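Local coordinates for protein alpha-glucosidase (PDB 5XFM) that probably hydrolyses beta-L-arabinopyranosides and alpha-galactosides, acting as a bifunctional, calcium-binding glycoside hydrolase of family 97, at residues L392-F405 / D424-T436. The protein carries 1 engineered substitution. Residues are numbered along the deposited sequence; the frame is centred on the assembly and turned at random.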
ATOM      1  N   LEU A 392      20.177 -15.239  12.540  1.00 20.58           N
ATOM      2  CA  LEU A 392      20.232 -14.270  11.442  1.00 20.86           C
ATOM      3  C   LEU A 392      21.169 -13.124  11.763  1.00 24.78           C
ATOM      4  O   LEU A 392      22.045 -12.792  10.961  1.00 22.27           O
ATOM      5  CB  LEU A 392      18.841 -13.696  11.118  1.00 23.31           C
ATOM      6  CG  LEU A 392      17.813 -14.417  10.227  1.00 24.46           C
ATOM      7  CD1 LEU A 392      17.638 -15.846  10.588  1.00 27.73           C
ATOM      8  CD2 LEU A 392      16.465 -13.740  10.283  1.00 18.83           C
ATOM      9  N   GLN A 393      20.998 -12.547  12.952  1.00 20.62           N
ATOM     10  CA  GLN A 393      21.785 -11.400  13.367  1.00 18.57           C
ATOM     11  C   GLN A 393      23.254 -11.742  13.548  1.00 21.04           C
ATOM     12  O   GLN A 393      24.135 -10.966  13.170  1.00 23.81           O
ATOM     13  CB  GLN A 393      21.241 -10.838  14.676  1.00 22.14           C
ATOM     14  CG  GLN A 393      21.866  -9.526  15.083  1.00 15.23           C
ATOM     15  CD  GLN A 393      21.323  -9.033  16.399  1.00 20.15           C
ATOM     16  OE1 GLN A 393      20.870  -9.823  17.227  1.00 24.00           O
ATOM     17  NE2 GLN A 393      21.344  -7.721  16.595  1.00 11.68           N
ATOM     18  N   SER A 394      23.514 -12.906  14.129  1.00 17.50           N
ATOM     19  CA  SER A 394      24.882 -13.387  14.275  1.00 23.82           C
ATOM     20  C   SER A 394      25.548 -13.551  12.901  1.00 26.62           C
ATOM     21  O   SER A 394      26.752 -13.331  12.757  1.00 25.45           O
ATOM     22  CB  SER A 394      24.904 -14.706  15.054  1.00 20.11           C
ATOM     23  OG  SER A 394      24.538 -15.797  14.227  1.00 25.29           O
ATOM     24  N   LEU A 395      24.769 -13.928  11.890  1.00 22.12           N
ATOM     25  CA  LEU A 395      25.311 -13.997  10.536  1.00 19.55           C
ATOM     26  C   LEU A 395      25.451 -12.622   9.894  1.00 23.48           C
ATOM     27  O   LEU A 395      26.279 -12.422   9.011  1.00 24.65           O
ATOM     28  CB  LEU A 395      24.437 -14.884   9.645  1.00 24.43           C
ATOM     29  CG  LEU A 395      24.576 -16.394   9.818  1.00 24.39           C
ATOM     30  CD1 LEU A 395      24.170 -17.093   8.533  1.00 21.18           C
ATOM     31  CD2 LEU A 395      26.004 -16.752  10.200  1.00 21.94           C
ATOM     32  N   GLY A 396      24.639 -11.669  10.329  1.00 26.00           N
ATOM     33  CA  GLY A 396      24.661 -10.358   9.711  1.00 25.88           C
ATOM     34  C   GLY A 396      23.679 -10.222   8.556  1.00 22.48           C
ATOM     35  O   GLY A 396      23.831  -9.343   7.707  1.00 25.31           O
ATOM     36  N   VAL A 397      22.684 -11.102   8.504  1.00 22.16           N
ATOM     37  CA  VAL A 397      21.597 -10.952   7.540  1.00 21.19           C
ATOM     38  C   VAL A 397      20.868  -9.668   7.913  1.00 24.80           C
ATOM     39  O   VAL A 397      20.694  -9.376   9.095  1.00 20.16           O
ATOM     40  CB  VAL A 397      20.629 -12.166   7.543  1.00 26.64           C
ATOM     41  CG1 VAL A 397      19.465 -11.944   6.580  1.00 18.78           C
ATOM     42  CG2 VAL A 397      21.377 -13.450   7.184  1.00 24.24           C
ATOM     43  N   LYS A 398      20.480  -8.892   6.906  1.00 23.89           N
ATOM     44  CA  LYS A 398      19.934  -7.561   7.114  1.00 17.54           C
ATOM     45  C   LYS A 398      18.424  -7.448   6.942  1.00 22.56           C
ATOM     46  O   LYS A 398      17.842  -6.416   7.269  1.00 23.37           O
ATOM     47  CB  LYS A 398      20.617  -6.574   6.167  1.00 22.33           C
ATOM     48  CG  LYS A 398      22.091  -6.359   6.455  1.00 28.38           C
ATOM     49  CD  LYS A 398      22.282  -6.002   7.923  1.00 33.39           C
ATOM     50  CE  LYS A 398      23.466  -5.084   8.126  1.00 32.97           C
ATOM     51  NZ  LYS A 398      23.409  -4.428   9.464  1.00 38.32           N
ATOM     52  N   GLY A 399      17.788  -8.488   6.417  1.00 23.49           N
ATOM     53  CA  GLY A 399      16.355  -8.424   6.204  1.00 24.44           C
ATOM     54  C   GLY A 399      15.677  -9.764   6.028  1.00 22.49           C
ATOM     55  O   GLY A 399      16.328 -10.763   5.718  1.00 28.00           O
ATOM     56  N   ILE A 400      14.368  -9.791   6.257  1.00 19.05           N
ATOM     57  CA  ILE A 400      13.590 -10.989   5.989  1.00 21.88           C
ATOM     58  C   ILE A 400      12.335 -10.694   5.178  1.00 23.07           C
ATOM     59  O   ILE A 400      11.713  -9.631   5.313  1.00 19.84           O
ATOM     60  CB  ILE A 400      13.179 -11.721   7.279  1.00 17.72           C
ATOM     61  CG1 ILE A 400      12.426 -10.792   8.228  1.00 21.13           C
ATOM     62  CG2 ILE A 400      14.391 -12.304   7.951  1.00 17.70           C
ATOM     63  CD1 ILE A 400      11.809 -11.521   9.403  1.00 22.47           C
ATOM     64  N   LYS A 401      11.981 -11.647   4.324  1.00 22.45           N
ATOM     65  CA  LYS A 401      10.741 -11.588   3.568  1.00 21.66           C
ATOM     66  C   LYS A 401       9.798 -12.673   4.078  1.00 23.55           C
ATOM     67  O   LYS A 401      10.076 -13.865   3.911  1.00 22.43           O
ATOM     68  CB  LYS A 401      11.015 -11.754   2.070  1.00 23.06           C
ATOM     69  CG  LYS A 401       9.769 -11.847   1.202  1.00 23.08           C
ATOM     70  CD  LYS A 401      10.130 -12.084  -0.248  1.00 21.00           C
ATOM     71  CE  LYS A 401       8.895 -12.311  -1.093  1.00 21.93           C
ATOM     72  NZ  LYS A 401       9.213 -12.569  -2.520  1.00 22.40           N
ATOM     73  N   VAL A 402       8.695 -12.258   4.705  1.00 17.72           N
ATOM     74  CA  VAL A 402       7.776 -13.192   5.365  1.00 16.33           C
ATOM     75  C   VAL A 402       6.445 -13.320   4.625  1.00 18.09           C
ATOM     76  O   VAL A 402       5.761 -12.322   4.375  1.00 17.40           O
ATOM     77  CB  VAL A 402       7.491 -12.765   6.813  1.00 20.96           C
ATOM     78  CG1 VAL A 402       6.686 -13.831   7.523  1.00 14.15           C
ATOM     79  CG2 VAL A 402       8.799 -12.487   7.565  1.00 14.71           C
ATOM     80  N   ASP A 403       6.063 -14.559   4.309  1.00 17.36           N
ATOM     81  CA  ASP A 403       5.002 -14.810   3.339  1.00 14.36           C
ATOM     82  C   ASP A 403       3.818 -15.603   3.904  1.00 14.76           C
ATOM     83  O   ASP A 403       3.901 -16.166   4.994  1.00 16.62           O
ATOM     84  CB  ASP A 403       5.580 -15.551   2.132  1.00 21.24           C
ATOM     85  CG  ASP A 403       4.917 -15.150   0.828  1.00 22.63           C
ATOM     86  OD1 ASP A 403       3.718 -14.793   0.858  1.00 19.51           O
ATOM     87  OD2 ASP A 403       5.600 -15.190  -0.222  1.00 17.50           O
ATOM     88  N   PHE A 404       2.714 -15.605   3.159  1.00 15.66           N
ATOM     89  CA  PHE A 404       1.564 -16.499   3.386  1.00 17.28           C
ATOM     90  C   PHE A 404       0.869 -16.374   4.747  1.00 14.56           C
ATOM     91  O   PHE A 404       0.700 -17.365   5.449  1.00 20.67           O
ATOM     92  CB  PHE A 404       1.985 -17.964   3.192  1.00 21.28           C
ATOM     93  CG  PHE A 404       2.494 -18.280   1.814  1.00 16.72           C
ATOM     94  CD1 PHE A 404       1.759 -17.936   0.691  1.00 15.32           C
ATOM     95  CD2 PHE A 404       3.705 -18.928   1.645  1.00 21.85           C
ATOM     96  CE1 PHE A 404       2.224 -18.233  -0.576  1.00 18.58           C
ATOM     97  CE2 PHE A 404       4.180 -19.217   0.381  1.00 15.39           C
ATOM     98  CZ  PHE A 404       3.436 -18.871  -0.729  1.00 17.08           C
ATOM     99  N   PHE A 405       0.424 -15.175   5.102  1.00 18.59           N
ATOM    100  CA  PHE A 405      -0.281 -14.987   6.373  1.00 18.14           C
ATOM    101  C   PHE A 405      -1.733 -15.474   6.323  1.00 19.10           C
ATOM    102  O   PHE A 405      -2.267 -15.773   5.254  1.00 18.17           O
ATOM    103  CB  PHE A 405      -0.238 -13.525   6.793  1.00 14.52           C
ATOM    104  CG  PHE A 405       1.104 -13.078   7.306  1.00 18.27           C
ATOM    105  CD1 PHE A 405       2.097 -12.668   6.421  1.00 16.56           C
ATOM    106  CD2 PHE A 405       1.383 -13.080   8.665  1.00 12.17           C
ATOM    107  CE1 PHE A 405       3.341 -12.246   6.887  1.00 19.85           C
ATOM    108  CE2 PHE A 405       2.626 -12.660   9.136  1.00 18.42           C
ATOM    109  CZ  PHE A 405       3.606 -12.240   8.248  1.00 11.52           C
ATOM    110  N   ASP A 424      12.996  -6.128  14.934  1.00 19.90           N
ATOM    111  CA  ASP A 424      13.715  -4.927  15.323  1.00 15.19           C
ATOM    112  C   ASP A 424      14.685  -5.196  16.449  1.00 13.79           C
ATOM    113  O   ASP A 424      15.766  -4.610  16.481  1.00 15.39           O
ATOM    114  CB  ASP A 424      12.787  -3.805  15.762  1.00 17.44           C
ATOM    115  CG  ASP A 424      13.565  -2.548  16.112  1.00 22.43           C
ATOM    116  OD1 ASP A 424      14.140  -1.947  15.177  1.00 20.53           O
ATOM    117  OD2 ASP A 424      13.657  -2.200  17.314  1.00 17.45           O
ATOM    118  N   ASP A 425      14.301  -6.057  17.387  1.00 15.11           N
ATOM    119  CA  ASP A 425      15.226  -6.422  18.460  1.00 16.31           C
ATOM    120  C   ASP A 425      16.495  -7.075  17.897  1.00 20.32           C
ATOM    121  O   ASP A 425      17.555  -7.024  18.517  1.00 16.51           O
ATOM    122  CB  ASP A 425      14.559  -7.359  19.465  1.00 15.98           C
ATOM    123  CG  ASP A 425      13.544  -6.643  20.343  1.00 22.60           C
ATOM    124  OD1 ASP A 425      13.665  -5.413  20.508  1.00 19.90           O
ATOM    125  OD2 ASP A 425      12.631  -7.313  20.875  1.00 25.60           O
ATOM    126  N   HIS A 426      16.392  -7.685  16.717  1.00 16.99           N
ATOM    127  CA  HIS A 426      17.579  -8.295  16.117  1.00 22.18           C
ATOM    128  C   HIS A 426      18.083  -7.564  14.877  1.00 21.12           C
ATOM    129  O   HIS A 426      18.752  -8.158  14.036  1.00 21.75           O
ATOM    130  CB  HIS A 426      17.288  -9.750  15.783  1.00 17.48           C
ATOM    131  CG  HIS A 426      16.918 -10.561  16.983  1.00 21.27           C
ATOM    132  ND1 HIS A 426      15.618 -10.675  17.430  1.00 23.83           N
ATOM    133  CD2 HIS A 426      17.677 -11.276  17.844  1.00 16.73           C
ATOM    134  CE1 HIS A 426      15.593 -11.438  18.507  1.00 24.14           C
ATOM    135  NE2 HIS A 426      16.829 -11.817  18.778  1.00 20.40           N
ATOM    136  N   GLY A 427      17.766  -6.275  14.786  1.00 13.64           N
ATOM    137  CA  GLY A 427      18.240  -5.420  13.711  1.00 16.70           C
ATOM    138  C   GLY A 427      17.838  -5.859  12.318  1.00 20.46           C
ATOM    139  O   GLY A 427      18.584  -5.661  11.355  1.00 23.03           O
ATOM    140  N   LEU A 428      16.645  -6.423  12.191  1.00 18.14           N
ATOM    141  CA  LEU A 428      16.201  -6.917  10.889  1.00 16.80           C
ATOM    142  C   LEU A 428      15.085  -6.078  10.285  1.00 20.60           C
ATOM    143  O   LEU A 428      14.112  -5.738  10.961  1.00 19.70           O
ATOM    144  CB  LEU A 428      15.735  -8.363  11.006  1.00 16.97           C
ATOM    145  CG  LEU A 428      16.819  -9.385  11.341  1.00 20.23           C
ATOM    146  CD1 LEU A 428      16.189 -10.649  11.880  1.00 16.88           C
ATOM    147  CD2 LEU A 428      17.651  -9.672  10.108  1.00 15.00           C
ATOM    148  N   MET A 429      15.239  -5.734   9.011  1.00 20.04           N
ATOM    149  CA  MET A 429      14.138  -5.165   8.250  1.00 22.62           C
ATOM    150  C   MET A 429      13.167  -6.272   7.846  1.00 21.06           C
ATOM    151  O   MET A 429      13.555  -7.437   7.716  1.00 19.56           O
ATOM    152  CB  MET A 429      14.652  -4.421   7.016  1.00 18.66           C
ATOM    153  CG  MET A 429      15.516  -3.239   7.333  1.00 18.29           C
ATOM    154  SD  MET A 429      16.191  -2.432   5.869  1.00 23.74           S
ATOM    155  CE  MET A 429      17.617  -3.489   5.576  1.00 22.38           C
ATOM    156  N   VAL A 430      11.906  -5.901   7.637  1.00 19.97           N
ATOM    157  CA  VAL A 430      10.873  -6.874   7.300  1.00 19.37           C
ATOM    158  C   VAL A 430      10.030  -6.493   6.084  1.00 15.64           C
ATOM    159  O   VAL A 430       9.442  -5.421   6.043  1.00 18.04           O
ATOM    160  CB  VAL A 430       9.926  -7.104   8.490  1.00 16.85           C
ATOM    161  CG1 VAL A 430       8.758  -7.980   8.079  1.00 19.49           C
ATOM    162  CG2 VAL A 430      10.680  -7.728   9.642  1.00 14.90           C
ATOM    163  N   ILE A 431      10.002  -7.382   5.092  1.00 20.77           N
ATOM    164  CA  ILE A 431       9.047  -7.305   3.989  1.00 19.48           C
ATOM    165  C   ILE A 431       7.937  -8.322   4.217  1.00 21.05           C
ATOM    166  O   ILE A 431       8.221  -9.457   4.598  1.00 21.95           O
ATOM    167  CB  ILE A 431       9.703  -7.596   2.622  1.00 18.65           C
ATOM    168  CG1 ILE A 431      10.775  -6.564   2.286  1.00 26.96           C
ATOM    169  CG2 ILE A 431       8.655  -7.635   1.519  1.00 26.53           C
ATOM    170  CD1 ILE A 431      11.545  -6.898   1.030  1.00 22.16           C
ATOM    171  N   PHE A 432       6.682  -7.929   4.004  1.00 15.81           N
ATOM    172  CA  PHE A 432       5.591  -8.900   4.046  1.00 15.67           C
ATOM    173  C   PHE A 432       5.095  -9.257   2.651  1.00 18.61           C
ATOM    174  O   PHE A 432       4.992  -8.399   1.776  1.00 18.70           O
ATOM    175  CB  PHE A 432       4.416  -8.392   4.872  1.00 15.65           C
ATOM    176  CG  PHE A 432       4.711  -8.282   6.329  1.00 21.82           C
ATOM    177  CD1 PHE A 432       5.289  -9.339   7.013  1.00 23.19           C
ATOM    178  CD2 PHE A 432       4.401  -7.128   7.024  1.00 17.84           C
ATOM    179  CE1 PHE A 432       5.558  -9.238   8.356  1.00 20.51           C
ATOM    180  CE2 PHE A 432       4.670  -7.026   8.372  1.00 19.76           C
ATOM    181  CZ  PHE A 432       5.248  -8.079   9.037  1.00 16.58           C
ATOM    182  N   HIS A 433       4.786 -10.536   2.462  1.00 18.14           N
ATOM    183  CA  HIS A 433       4.156 -11.023   1.240  1.00 17.90           C
ATOM    184  C   HIS A 433       2.988 -11.935   1.598  1.00 18.94           C
ATOM    185  O   HIS A 433       2.885 -12.398   2.737  1.00 17.83           O
ATOM    186  CB  HIS A 433       5.163 -11.766   0.361  1.00 17.92           C
ATOM    187  CG  HIS A 433       5.844 -10.895  -0.647  1.00 16.60           C
ATOM    188  ND1 HIS A 433       5.751 -11.119  -2.004  1.00 22.29           N
ATOM    189  CD2 HIS A 433       6.628  -9.803  -0.500  1.00 16.73           C
ATOM    190  CE1 HIS A 433       6.442 -10.196  -2.648  1.00 23.66           C
ATOM    191  NE2 HIS A 433       6.984  -9.385  -1.757  1.00 14.43           N
ATOM    192  N   GLY A 434       2.112 -12.184   0.628  1.00 20.77           N
ATOM    193  CA  GLY A 434       0.948 -13.034   0.830  1.00 14.55           C
ATOM    194  C   GLY A 434       0.164 -12.499   1.997  1.00 14.48           C
ATOM    195  O   GLY A 434      -0.246 -13.249   2.883  1.00 17.44           O
ATOM    196  N   CYS A 435      -0.062 -11.191   1.967  1.00 15.71           N
ATOM    197  CA  CYS A 435      -0.358 -10.438   3.180  1.00 15.48           C
ATOM    198  C   CYS A 435      -1.471  -9.426   2.998  1.00 21.08           C
ATOM    199  O   CYS A 435      -1.998  -9.231   1.896  1.00 19.90           O
ATOM    200  CB  CYS A 435       0.903  -9.708   3.656  1.00 11.72           C
ATOM    201  SG  CYS A 435       1.550  -8.508   2.442  1.00 20.60           S
ATOM    202  N   THR A 436      -1.817  -8.773   4.099  1.00 15.47           N
ATOM    203  CA  THR A 436      -2.840  -7.753   4.072  1.00 15.38           C
ATOM    204  C   THR A 436      -2.243  -6.393   3.754  1.00 21.32           C
ATOM    205  O   THR A 436      -1.018  -6.216   3.783  1.00 17.68           O
ATOM    206  CB  THR A 436      -3.578  -7.684   5.402  1.00 14.79           C
ATOM    207  OG1 THR A 436      -4.732  -6.842   5.280  1.00 16.75           O
ATOM    208  CG2 THR A 436      -2.657  -7.172   6.515  1.00 15.10           C
TER
HETATM  209  O   HOH W   1      20.932  -8.808  11.503  1.00 25.95           O
HETATM  210  O   HOH W   2      18.961  -4.260   8.916  1.00 26.40           O
HETATM  211  O   HOH W   3       4.700 -13.792  -2.866  1.00 23.00           O
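Lys401 lays its aliphatic chain against His433, and CE sits squarely over one face of the imidazole, 3.3 Å from the ring centroid and only 6° off its normal, a clear CH-pi contact. The chain gets there fully extended, with CG anti to the backbone N (chi1 174°). A water in the plane of the imidazole joins His433 ND1 to Asp403 OD2. The other carboxylate oxygen, Asp403 OD1, turns back to accept Phe404 N at 2.6 Å. With an alanine at His433, Lys401 CE would probably lose the ring face it packs on, and the bridging water its nitrogen partner.

Backbone bonds tie the strands together in parallel register. Ile400 N and Val402 N donate to Met429 O and Ile431 O, while Met429 N, Ile431 N and His433 N return to Lys398 O, Ile400 O and Val402 O; past the strand ends Phe405 N adds a bond to Gly434 O (3.0 Å). These are neighbouring strands of the TIM barrel, 399-403 and 429-432, linked through helix 410-425 as a beta-alpha-beta unit. At their C-terminal ends the His433 side chain comes within about 4 Å of the bound calcium, and Gly434 N is hydrogen-bonded to OE1 of Glu452, one of the calcium ligands.

Apolar packing fills the helix-facing side. Ile400 CG1 lies 3.8 Å from Val430 CG2, the two side chains side by side and pointing the same way, with Val430 also meeting Leu420 and Ala423 of helix 410-425. Further along, Phe405 CE1 touches Phe432 CD1 at 3.5 Å, the ring planes nearly perpendicular (89°). Near the helix ends, Leu428 CD1 presses tightly on Leu392 CD2 (3.5 Å). The Leu428 CD2 methyl makes a close van der Waals contact with the carbonyl oxygen of Val397.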